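Local coordinates for nucleoside diphosphate kinase family protein (Babesia bovis, PDB 3JS9) that probably transfers the terminal phosphate of ATP, or another nucleoside triphosphate, to nucleoside diphosphates, with magnesium as cofactor, at residues V21-I26 against F119-A124; R11-V16 against L137-E142; K17-Q22 against C70-H75. One frame throughout, in Å; residues are numbered along the deposited sequence.

Contact 1. Residues V21-I26 against F119-A124; sequences VQRGLI and FNIVHA. With SO4 (sulfate ion), chain F; SO4 (sulfate ion), chain G.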
# COMPACT_ATOMS: atom_id res chain seq x y z
N VAL A 21 2.86 -10.28 16.40
CA VAL A 21 3.90 -11.03 15.74
C VAL A 21 3.32 -12.21 14.98
O VAL A 21 3.70 -12.45 13.83
CB VAL A 21 5.00 -11.50 16.70
CG1 VAL A 21 5.96 -12.49 16.01
CG2 VAL A 21 5.76 -10.28 17.31
N GLN A 22 2.40 -12.93 15.62
CA GLN A 22 1.74 -14.10 15.00
C GLN A 22 0.95 -13.68 13.78
O GLN A 22 0.77 -14.46 12.84
CB GLN A 22 0.80 -14.81 16.00
CG GLN A 22 1.50 -15.42 17.18
CD GLN A 22 2.03 -16.83 16.91
OE1 GLN A 22 1.76 -17.44 15.86
NE2 GLN A 22 2.78 -17.35 17.87
N ARG A 23 0.47 -12.45 13.78
CA ARG A 23 -0.36 -12.03 12.67
C ARG A 23 0.44 -11.42 11.52
O ARG A 23 -0.17 -10.96 10.53
CB ARG A 23 -1.48 -11.11 13.16
CG ARG A 23 -2.60 -11.88 13.89
CD ARG A 23 -3.66 -10.95 14.51
NE ARG A 23 -4.48 -10.31 13.48
CZ ARG A 23 -5.25 -9.24 13.70
NH1 ARG A 23 -5.34 -8.69 14.91
NH2 ARG A 23 -5.98 -8.76 12.71
N GLY A 24 1.76 -11.42 11.64
CA GLY A 24 2.62 -10.80 10.64
C GLY A 24 2.55 -9.26 10.54
O GLY A 24 2.67 -8.70 9.45
N LEU A 25 2.42 -8.56 11.67
CA LEU A 25 2.31 -7.07 11.64
C LEU A 25 3.54 -6.28 12.09
O LEU A 25 3.47 -5.03 12.23
CB LEU A 25 1.08 -6.59 12.42
CG LEU A 25 -0.25 -7.07 11.78
CD1 LEU A 25 -1.37 -7.28 12.80
CD2 LEU A 25 -0.68 -6.14 10.62
N ILE A 26 4.67 -6.95 12.31
CA ILE A 26 5.84 -6.23 12.81
C ILE A 26 6.22 -5.14 11.82
O ILE A 26 6.41 -3.97 12.22
CB ILE A 26 7.09 -7.12 13.05
CG1 ILE A 26 6.80 -8.16 14.15
CG2 ILE A 26 8.33 -6.24 13.37
CD1 ILE A 26 7.80 -9.33 14.20
N PHE A 119 -6.24 -8.58 22.72
CA PHE A 119 -5.41 -8.84 21.54
C PHE A 119 -5.26 -7.58 20.72
O PHE A 119 -5.65 -7.51 19.55
CB PHE A 119 -6.00 -9.99 20.71
CG PHE A 119 -5.99 -11.31 21.41
CD1 PHE A 119 -4.79 -11.92 21.77
CD2 PHE A 119 -7.19 -11.96 21.72
CE1 PHE A 119 -4.77 -13.18 22.42
CE2 PHE A 119 -7.19 -13.22 22.36
CZ PHE A 119 -5.99 -13.83 22.71
N ASN A 120 -4.68 -6.56 21.35
CA ASN A 120 -4.64 -5.25 20.74
C ASN A 120 -3.28 -4.90 20.15
O ASN A 120 -2.88 -3.71 20.08
CB ASN A 120 -5.17 -4.20 21.71
CG ASN A 120 -4.32 -4.04 22.95
OD1 ASN A 120 -3.40 -4.84 23.23
ND2 ASN A 120 -4.62 -2.98 23.71
N ILE A 121 -2.59 -5.97 19.71
CA ILE A 121 -1.49 -5.90 18.75
C ILE A 121 -0.17 -5.32 19.29
O ILE A 121 0.91 -5.89 19.02
CB ILE A 121 -1.83 -5.04 17.47
CG1 ILE A 121 -3.24 -5.32 16.90
CG2 ILE A 121 -0.69 -5.14 16.43
CD1 ILE A 121 -3.46 -6.68 16.55
N VAL A 122 -0.25 -4.19 19.99
CA VAL A 122 0.92 -3.37 20.16
C VAL A 122 0.81 -2.56 21.44
O VAL A 122 -0.30 -2.17 21.83
CB VAL A 122 1.10 -2.40 18.94
CG1 VAL A 122 -0.04 -1.36 18.93
CG2 VAL A 122 2.45 -1.70 18.99
N HIS A 123 1.94 -2.29 22.09
CA HIS A 123 1.96 -1.45 23.28
C HIS A 123 2.63 -0.13 22.92
O HIS A 123 3.65 -0.13 22.22
CB HIS A 123 2.74 -2.13 24.45
CG HIS A 123 3.24 -1.15 25.47
ND1 HIS A 123 2.51 -0.80 26.58
CD2 HIS A 123 4.35 -0.36 25.48
CE1 HIS A 123 3.16 0.15 27.25
NE2 HIS A 123 4.28 0.42 26.61
N ALA A 124 2.09 0.97 23.42
CA ALA A 124 2.81 2.25 23.39
C ALA A 124 2.89 2.82 24.77
O ALA A 124 1.98 2.65 25.54
CB ALA A 124 2.13 3.26 22.43
S SO4 F . -4.45 -11.42 9.80
O1 SO4 F . -5.33 -11.11 10.92
O2 SO4 F . -3.16 -10.75 10.03
O3 SO4 F . -4.25 -12.87 9.66
O4 SO4 F . -5.06 -10.90 8.58
S SO4 G . -0.49 -2.61 27.16
O1 SO4 G . -0.42 -1.25 26.62
O2 SO4 G . -1.00 -2.53 28.51
O3 SO4 G . 0.77 -3.38 27.23
O4 SO4 G . -1.42 -3.30 26.31
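Arg23 and Leu25, in the turn that follows helix 18-22, meet Ile121 in the loop leading to strand 122-124, which carries the predicted phosphohistidine of a nucleoside diphosphate kinase fold. The turn is a Schellman motif: Gly24 leaves the helix with positive phi, and its N bonds to Val21 O at 3.1 Å. The opposing loop makes a gamma turn centred on Ile121 (phi 73°), closed by Val122 N to Asn120 O at 2.7 Å. This turn presents the two branches of Ile121 to different partners. CD1 approaches Arg23 NH1 at 3.2 Å, oblique to the guanidinium plane, while CG2 meets Leu25 CD1 at 4.3 Å; the side chains of Arg23 and Ile121 run nearly at right angles. A bend at chi3 (70°) turns the far side of the guanidinium to a sulfate. Its O1 lies at the guanidinium edge, bonded by Arg23 NE at 2.8 Å and by NH2 at 3.0 Å. NH2 also bonds to the carbonyl of Phe113, and together these bonds probably limit the rotation of the guanidinium. Beyond the turn, His123 holds a second sulfate at its ring edge, ND1 to O1 at 3.0 Å; a bond to O3 is weak. Its NE2 is bonded by Glu134, which probably helps to orient the ring. The contact thus joins a hydrocarbon pair to a methyl lying against a guanidinium. The sulfate on His123 probably imitates a nucleotide phosphate, while the one on Arg23 probably comes from the crystallisation liquor.

Contact 2. Residues R11-V16 against L137-E142; sequences RTYIMV and LWFTPE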
# COMPACT_ATOMS: atom_id res chain seq x y z
N ARG A 11 11.37 10.22 24.15
CA ARG A 11 11.51 8.89 23.61
C ARG A 11 10.40 8.05 24.17
O ARG A 11 10.11 8.14 25.38
CB ARG A 11 12.83 8.28 24.03
CG ARG A 11 13.99 8.84 23.27
CD ARG A 11 15.33 8.42 23.85
NE ARG A 11 16.39 8.92 22.99
CZ ARG A 11 17.67 8.59 23.09
NH1 ARG A 11 18.08 7.71 24.01
NH2 ARG A 11 18.54 9.11 22.23
N THR A 12 9.80 7.19 23.34
CA THR A 12 8.73 6.34 23.78
C THR A 12 9.01 4.87 23.48
O THR A 12 9.70 4.51 22.51
CB THR A 12 7.37 6.78 23.18
OG1 THR A 12 6.33 6.07 23.85
CG2 THR A 12 7.28 6.52 21.65
N TYR A 13 8.48 3.99 24.33
CA TYR A 13 8.72 2.59 24.13
C TYR A 13 7.50 2.02 23.40
O TYR A 13 6.35 2.21 23.84
CB TYR A 13 8.98 1.89 25.45
CG TYR A 13 9.10 0.41 25.29
CD1 TYR A 13 10.18 -0.14 24.61
CD2 TYR A 13 8.10 -0.46 25.76
CE1 TYR A 13 10.28 -1.52 24.40
CE2 TYR A 13 8.19 -1.84 25.57
CZ TYR A 13 9.29 -2.36 24.89
OH TYR A 13 9.40 -3.72 24.68
N ILE A 14 7.75 1.36 22.27
CA ILE A 14 6.67 0.78 21.47
C ILE A 14 6.97 -0.74 21.33
O ILE A 14 8.09 -1.13 20.99
CB ILE A 14 6.56 1.47 20.03
CG1 ILE A 14 6.45 3.01 20.10
CG2 ILE A 14 5.47 0.81 19.13
CD1 ILE A 14 5.12 3.65 20.65
N MET A 15 5.96 -1.58 21.56
CA MET A 15 6.20 -3.01 21.54
C MET A 15 5.13 -3.81 20.78
O MET A 15 3.93 -3.81 21.13
CB MET A 15 6.35 -3.54 22.98
CG MET A 15 6.64 -5.04 23.04
SD MET A 15 6.91 -5.74 24.71
CE MET A 15 5.40 -5.17 25.55
N VAL A 16 5.55 -4.48 19.73
CA VAL A 16 4.64 -5.39 19.05
C VAL A 16 4.52 -6.61 19.96
O VAL A 16 5.54 -7.24 20.29
CB VAL A 16 5.17 -5.83 17.68
CG1 VAL A 16 4.14 -6.72 16.98
CG2 VAL A 16 5.50 -4.62 16.87
N LEU A 137 14.09 -0.21 30.95
CA LEU A 137 13.77 -1.59 31.30
C LEU A 137 13.94 -2.60 30.15
O LEU A 137 14.45 -3.69 30.36
CB LEU A 137 12.34 -1.68 31.84
CG LEU A 137 11.73 -3.07 32.06
CD1 LEU A 137 12.46 -3.81 33.19
CD2 LEU A 137 10.26 -2.97 32.37
N TRP A 138 13.53 -2.25 28.93
CA TRP A 138 13.54 -3.23 27.83
C TRP A 138 14.86 -3.25 27.02
O TRP A 138 15.19 -4.23 26.33
CB TRP A 138 12.34 -3.00 26.92
CG TRP A 138 11.03 -3.36 27.56
CD1 TRP A 138 10.21 -2.54 28.30
CD2 TRP A 138 10.41 -4.66 27.55
NE1 TRP A 138 9.09 -3.25 28.71
CE2 TRP A 138 9.20 -4.54 28.26
CE3 TRP A 138 10.73 -5.88 26.95
CZ2 TRP A 138 8.32 -5.62 28.40
CZ3 TRP A 138 9.85 -6.95 27.08
CH2 TRP A 138 8.66 -6.82 27.82
N PHE A 139 15.62 -2.17 27.13
CA PHE A 139 16.84 -2.01 26.35
C PHE A 139 18.01 -1.63 27.24
O PHE A 139 17.90 -0.70 28.06
CB PHE A 139 16.64 -0.89 25.32
CG PHE A 139 15.87 -1.32 24.08
CD1 PHE A 139 14.54 -0.96 23.91
CD2 PHE A 139 16.51 -2.04 23.07
CE1 PHE A 139 13.86 -1.35 22.76
CE2 PHE A 139 15.82 -2.41 21.91
CZ PHE A 139 14.51 -2.07 21.76
N THR A 140 19.13 -2.30 27.09
CA THR A 140 20.34 -1.88 27.81
C THR A 140 20.84 -0.65 27.08
O THR A 140 20.58 -0.50 25.90
CB THR A 140 21.43 -2.99 27.83
OG1 THR A 140 21.92 -3.20 26.50
CG2 THR A 140 20.88 -4.29 28.32
N PRO A 141 21.57 0.24 27.76
CA PRO A 141 22.09 1.47 27.08
C PRO A 141 23.03 1.26 25.87
O PRO A 141 23.14 2.14 25.04
CB PRO A 141 22.83 2.22 28.20
CG PRO A 141 23.02 1.22 29.31
CD PRO A 141 21.94 0.18 29.19
N GLU A 142 23.71 0.13 25.76
CA GLU A 142 24.54 -0.13 24.58
C GLU A 142 23.68 -0.44 23.33
O GLU A 142 24.19 -0.51 22.21
CB GLU A 142 25.57 -1.24 24.84
CG GLU A 142 25.02 -2.46 25.61
CD GLU A 142 25.00 -2.31 27.18
OE1 GLU A 142 25.16 -1.19 27.75
OE2 GLU A 142 24.84 -3.35 27.88
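The Tyr13 ring carries the five-membered ring of Trp138 on one face, in an offset stack with centroids 4.1 Å apart and planes only 9° from parallel, while Phe139 CE1 comes to the tyrosine edge, 3.9 Å from Tyr13 CE1. The indole in turn receives two atoms of strand 10-16 over one face. Tyr13 OH sits over the indole near Trp138 CD2, 3.2 Å away, and Met15 SD lies over the six-membered ring, 4.0 Å from its centroid and 20° off the normal, a Met-aromatic contact. Residues 13 and 15 alternate on the strand and share one side of the sheet; chi1 of Tyr13 (175°), with CG anti to the backbone N, then carries the ring out to the indole. All four partners are buried, and the attraction is probably mostly dispersive. His56, from helix 50-56, meets the indole with its ring steeply inclined. Phe139, just past the end of helix 128-138, also touches Cys80 and Ile82 of strand 78-85 and Ala42 of strand 39-46, so the end of that helix and the residue after it cover part of one face of the antiparallel sheet, close to helix 50-56.

Contact 3. Residues K17-Q22 against C70-H75; sequences KPDGVQ and CDFISH. With SO4 (sulfate ion), chain D; SO4 (sulfate ion), chain G.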
# COMPACT_ATOMS: atom_id res chain seq x y z
N LYS A 17 3.29 -6.94 20.35
CA LYS A 17 3.04 -8.00 21.31
C LYS A 17 2.87 -9.31 20.55
O LYS A 17 2.81 -9.30 19.31
CB LYS A 17 1.79 -7.70 22.10
CG LYS A 17 1.81 -6.45 22.97
CD LYS A 17 0.43 -6.34 23.56
CE LYS A 17 0.14 -5.03 24.21
NZ LYS A 17 -1.27 -5.16 24.70
N PRO A 18 2.77 -10.44 21.29
CA PRO A 18 2.74 -11.72 20.57
C PRO A 18 1.67 -11.85 19.49
O PRO A 18 1.93 -12.51 18.47
CB PRO A 18 2.52 -12.74 21.69
CG PRO A 18 3.23 -12.13 22.87
CD PRO A 18 2.95 -10.63 22.75
N ASP A 19 0.49 -11.27 19.70
CA ASP A 19 -0.58 -11.37 18.71
C ASP A 19 -0.17 -10.58 17.46
O ASP A 19 -0.37 -11.05 16.32
CB ASP A 19 -1.95 -10.93 19.29
CG ASP A 19 -1.90 -9.55 19.96
OD1 ASP A 19 -0.98 -9.31 20.77
OD2 ASP A 19 -2.76 -8.70 19.67
N GLY A 20 0.44 -9.40 17.65
CA GLY A 20 1.04 -8.66 16.52
C GLY A 20 2.00 -9.54 15.70
O GLY A 20 1.95 -9.57 14.46
N VAL A 21 2.86 -10.28 16.40
CA VAL A 21 3.90 -11.03 15.74
C VAL A 21 3.32 -12.21 14.98
O VAL A 21 3.70 -12.45 13.83
CB VAL A 21 5.00 -11.50 16.70
CG1 VAL A 21 5.96 -12.49 16.01
CG2 VAL A 21 5.76 -10.28 17.31
N GLN A 22 2.40 -12.93 15.62
CA GLN A 22 1.74 -14.10 15.00
C GLN A 22 0.95 -13.68 13.78
O GLN A 22 0.77 -14.46 12.84
CB GLN A 22 0.80 -14.81 16.00
CG GLN A 22 1.50 -15.42 17.18
CD GLN A 22 2.03 -16.83 16.91
OE1 GLN A 22 1.76 -17.44 15.86
NE2 GLN A 22 2.78 -17.35 17.87
N CYS A 70 1.10 -11.59 32.37
CA CYS A 70 2.54 -11.81 32.37
C CYS A 70 2.90 -13.05 31.57
O CYS A 70 3.88 -13.03 30.84
CB CYS A 70 3.08 -11.94 33.79
SG CYS A 70 3.13 -10.40 34.74
N ASP A 71 2.11 -14.12 31.70
CA ASP A 71 2.38 -15.38 31.01
C ASP A 71 2.26 -15.19 29.49
O ASP A 71 3.00 -15.79 28.70
CB ASP A 71 1.41 -16.50 31.44
CG ASP A 71 1.68 -17.04 32.85
OD1 ASP A 71 2.76 -16.76 33.44
OD2 ASP A 71 0.80 -17.78 33.37
N PHE A 72 1.32 -14.35 29.10
CA PHE A 72 1.02 -14.17 27.70
C PHE A 72 2.19 -13.46 27.00
O PHE A 72 2.61 -13.84 25.89
CB PHE A 72 -0.28 -13.36 27.58
CG PHE A 72 -0.60 -12.95 26.19
CD1 PHE A 72 -1.02 -13.89 25.25
CD2 PHE A 72 -0.45 -11.61 25.80
CE1 PHE A 72 -1.30 -13.49 23.95
CE2 PHE A 72 -0.74 -11.21 24.52
CZ PHE A 72 -1.17 -12.14 23.59
N ILE A 73 2.72 -12.45 27.67
CA ILE A 73 3.83 -11.71 27.10
C ILE A 73 5.20 -12.38 27.22
O ILE A 73 5.98 -12.37 26.27
CB ILE A 73 3.82 -10.27 27.54
CG1 ILE A 73 2.64 -9.63 26.81
CG2 ILE A 73 5.11 -9.58 27.12
CD1 ILE A 73 2.09 -8.47 27.48
N SER A 74 5.47 -13.00 28.36
CA SER A 74 6.74 -13.70 28.55
C SER A 74 6.83 -14.93 27.64
O SER A 74 7.93 -15.29 27.18
CB SER A 74 6.98 -14.04 30.03
OG SER A 74 6.19 -15.14 30.45
N HIS A 75 5.69 -15.55 27.33
CA HIS A 75 5.74 -16.64 26.35
C HIS A 75 6.25 -16.13 25.01
O HIS A 75 6.88 -16.89 24.26
CB HIS A 75 4.40 -17.36 26.20
CG HIS A 75 4.44 -18.49 25.22
ND1 HIS A 75 5.23 -19.61 25.40
CD2 HIS A 75 3.78 -18.69 24.04
CE1 HIS A 75 5.07 -20.44 24.38
NE2 HIS A 75 4.19 -19.91 23.55
S SO4 D . 7.94 -19.87 27.97
O1 SO4 D . 6.57 -19.43 28.27
O2 SO4 D . 8.81 -18.72 28.20
O3 SO4 D . 8.30 -20.99 28.83
O4 SO4 D . 8.03 -20.37 26.60
S SO4 G . -0.49 -2.61 27.16
O1 SO4 G . -0.42 -1.25 26.62
O2 SO4 G . -1.00 -2.53 28.51
O3 SO4 G . 0.77 -3.38 27.23
O4 SO4 G . -1.42 -3.30 26.31
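Phe72 swings its ring off helix 66-75 with CG anti to the backbone N (chi1 172°), and Asp19 sets its carboxylate between its own backbone N and carbonyl carbon (chi1 52°); these torsions bring the carboxylate to the edge of the ring, whose face meets Pro18. The site is where the first turn of helix 18-22 packs on helix 66-75, which with helix 50-56 forms the helical hairpin beside the nucleotide cleft in this family. The short axes are inclined at 42° and approach to 10.6 Å, with Pro18 between them. Pro18 CG lies over one face of the Phe72 ring and 3.5 Å from Phe72 O, while Pro18 CD is 4.1 Å from Phe72 CE2 and 4.2 Å from Ile73 CG1. Asp19 OD1 comes to the ring edge, 4.0 Å from Phe72 CZ, an approach that suits the slightly positive rim, while OD2 bonds to the backbone of Ile121. Trp154 of a second subunit also packs on Pro18, Asp19 and Phe72, so this junction is part of the hexamer interface. Lys17, at the N-cap position, extends past it toward the sulfate near His123. Further along, His75 ND1 bonds another sulfate, 3.1 Å from its O4, which His47 also binds. Ser74, just before it, bonds back to Cys70 O twice, from N at 2.9 Å and from OG at 3.2 Å.

Contacts 1 and 3 lie with centres about 8 Å apart and share Val21 and Gln22 of helix 18-22; the centre of contact 2 is about 16 Å from both, and its loop along the chain encloses them. Polar bonds join contacts 1 and 3: Asp19 OD2 takes Ile121 N at 2.7 Å, and Lys17 NZ meets Asn120 OD1 at 2.6 Å. Strands 10-16 and 122-124 tie contact 1 to contact 2 through His123 N and Met15 O, 2.7 Å apart. All three reach the predicted phosphohistidine: contact 1 contains it, the Tyr13 side chain of contact 2 comes within about 4 Å of its side chain, and contact 3 supplies Lys17, which shares its sulfate with Tyr57.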